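Local coordinates for protein FeoA (Thermococcus thioreducens, PDB 3E19) that probably takes part in regulating iron uptake as a small metal-binding beta-barrel protein with an SH3-like fold, at residues L45-H48 against P52-I55. Sequence-based numbering, arbitrary orientation.
Sequences LESH and PIII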
ATOM      1  N   LEU C  45      -4.044 -15.186  21.630  1.00 26.16           N
ATOM      2  CA  LEU C  45      -4.894 -14.085  22.096  1.00 27.23           C
ATOM      3  C   LEU C  45      -6.366 -14.481  22.181  1.00 29.28           C
ATOM      4  O   LEU C  45      -7.053 -14.035  23.068  1.00 28.50           O
ATOM      5  CB  LEU C  45      -4.767 -12.880  21.168  1.00 27.40           C
ATOM      6  CG  LEU C  45      -3.385 -12.266  20.967  1.00 27.36           C
ATOM      7  CD1 LEU C  45      -3.529 -10.972  20.231  1.00 28.39           C
ATOM      8  CD2 LEU C  45      -2.686 -12.012  22.278  1.00 27.57           C
ATOM      9  N   GLU C  46      -6.846 -15.280  21.238  1.00 30.79           N
ATOM     10  CA  GLU C  46      -8.256 -15.691  21.192  1.00 33.37           C
ATOM     11  C   GLU C  46      -8.350 -17.007  20.472  1.00 33.17           C
ATOM     12  O   GLU C  46      -7.578 -17.276  19.557  1.00 31.98           O
ATOM     13  CB  GLU C  46      -9.204 -14.707  20.452  1.00 33.51           C
ATOM     14  CG  GLU C  46      -8.709 -13.298  20.279  1.00 36.41           C
ATOM     15  CD  GLU C  46      -9.621 -12.449  19.402  1.00 39.32           C
ATOM     16  OE1 GLU C  46     -10.767 -12.895  19.129  1.00 46.15           O
ATOM     17  OE2 GLU C  46      -9.181 -11.335  18.980  1.00 47.25           O
ATOM     18  N   SER C  47      -9.337 -17.802  20.870  1.00 34.25           N
ATOM     19  CA  SER C  47      -9.635 -19.053  20.210  1.00 35.61           C
ATOM     20  C   SER C  47     -11.078 -19.456  20.446  1.00 37.34           C
ATOM     21  O   SER C  47     -11.670 -19.089  21.478  1.00 38.38           O
ATOM     22  CB  SER C  47      -8.718 -20.144  20.733  1.00 35.38           C
ATOM     23  OG  SER C  47      -8.819 -21.297  19.924  1.00 36.13           O
ATOM     24  N   HIS C  48     -11.609 -20.236  19.504  1.00 39.08           N
ATOM     25  CA  HIS C  48     -12.957 -20.817  19.560  1.00 40.19           C
ATOM     26  C   HIS C  48     -12.946 -22.267  19.099  1.00 40.48           C
ATOM     27  O   HIS C  48     -12.027 -22.642  18.352  1.00 40.33           O
ATOM     28  CB  HIS C  48     -13.836 -20.086  18.590  1.00 40.17           C
ATOM     29  CG  HIS C  48     -13.916 -18.624  18.844  1.00 41.80           C
ATOM     30  ND1 HIS C  48     -12.963 -17.739  18.387  1.00 44.29           N
ATOM     31  CD2 HIS C  48     -14.839 -17.885  19.500  1.00 42.63           C
ATOM     32  CE1 HIS C  48     -13.291 -16.517  18.763  1.00 42.02           C
ATOM     33  NE2 HIS C  48     -14.426 -16.577  19.432  1.00 43.86           N
ATOM     34  N   PRO C  52     -11.412 -19.098  14.122  1.00 31.34           N
ATOM     35  CA  PRO C  52      -9.951 -19.154  13.971  1.00 30.03           C
ATOM     36  C   PRO C  52      -9.238 -18.953  15.322  1.00 28.58           C
ATOM     37  O   PRO C  52      -9.873 -18.618  16.338  1.00 28.96           O
ATOM     38  CB  PRO C  52      -9.646 -17.965  13.035  1.00 29.61           C
ATOM     39  CG  PRO C  52     -10.698 -16.982  13.314  1.00 30.12           C
ATOM     40  CD  PRO C  52     -11.946 -17.778  13.762  1.00 31.56           C
ATOM     41  N   ILE C  53      -7.924 -19.119  15.318  1.00 25.56           N
ATOM     42  CA  ILE C  53      -7.119 -18.702  16.462  1.00 23.86           C
ATOM     43  C   ILE C  53      -6.459 -17.378  16.137  1.00 22.09           C
ATOM     44  O   ILE C  53      -5.875 -17.216  15.047  1.00 21.48           O
ATOM     45  CB  ILE C  53      -6.029 -19.766  16.741  1.00 23.40           C
ATOM     46  CG1 ILE C  53      -6.677 -21.146  16.865  1.00 24.72           C
ATOM     47  CG2 ILE C  53      -5.244 -19.426  17.994  1.00 22.91           C
ATOM     48  CD1 ILE C  53      -5.676 -22.269  17.099  1.00 25.20           C
ATOM     49  N   ILE C  54      -6.479 -16.454  17.077  1.00 19.93           N
ATOM     50  CA  ILE C  54      -5.782 -15.198  16.899  1.00 19.54           C
ATOM     51  C   ILE C  54      -4.520 -15.247  17.725  1.00 19.15           C
ATOM     52  O   ILE C  54      -4.586 -15.462  18.932  1.00 19.37           O
ATOM     53  CB  ILE C  54      -6.645 -13.996  17.334  1.00 19.18           C
ATOM     54  CG1 ILE C  54      -7.998 -14.033  16.611  1.00 21.96           C
ATOM     55  CG2 ILE C  54      -5.894 -12.654  17.176  1.00 18.57           C
ATOM     56  CD1 ILE C  54      -7.949 -14.083  15.063  1.00 23.90           C
ATOM     57  N   ILE C  55      -3.377 -15.043  17.071  1.00 17.82           N
ATOM     58  CA  ILE C  55      -2.081 -15.034  17.724  1.00 17.97           C
ATOM     59  C   ILE C  55      -1.355 -13.712  17.533  1.00 18.06           C
ATOM     60  O   ILE C  55      -1.659 -12.924  16.633  1.00 16.95           O
ATOM     61  CB  ILE C  55      -1.140 -16.179  17.191  1.00 18.09           C
ATOM     62  CG1 ILE C  55      -0.819 -15.966  15.702  1.00 18.25           C
ATOM     63  CG2 ILE C  55      -1.798 -17.571  17.364  1.00 17.13           C
ATOM     64  CD1 ILE C  55       0.178 -16.994  15.027  1.00 17.97           C
TER
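Three backbone hydrogen bonds tie Glu46 and its predecessor Leu45 to Ile54 in the antiparallel hairpin formed by strands 41-46 and 53-57. The carbonyl oxygen of Ile54 is gripped twice, by Leu45 N at 2.8 Å and by Glu46 N at 3.2 Å. Two consecutive residues thus face a single one, a classic beta bulge; Leu45 has the helical psi of -38° that lets both N-H groups converge on one acceptor. In return Ile54 N donates to Glu46 O at 2.8 Å, completing the hydrogen-bonded pair Glu46-Ile54. The same Glu46 O also receives a CA-H...O contact from Ile53 CA at 3.4 Å.

Side-chain packing centres on this pair. Glu46 and Ile54 project from the same face of the sheet and run side by side, the aliphatic part of the glutamate lying along the isoleucine: CG of Glu46 lies 3.7 Å from CB of Ile54, and its CD 3.6 Å from Ile54 CG1. Beyond CG the glutamate chain is extended (chi2 173°), which carries the carboxylate alongside the CG1 branch. The other branch, CG2 of Ile54, meets Leu45 CB more loosely at 4.2 Å. Nearer the turn, Ser47 OG packs against the CG1 methylene of Ile53 at 3.7 Å.

Pro52 O approaches the edge of the His48 ring in its plane near ND1; the contact buries both His48 ND1 and Pro52 O, and neither has a partner in the model.

The pairing continues across the sheet, where Ile53 and Ile55 hydrogen-bond through their backbones to Ile64 and Phe62 of strand 60-64. Helix 66-69 borders the turn end through Lys66, which binds His48 O, while Pro52 packs on Val4 of a neighbouring subunit.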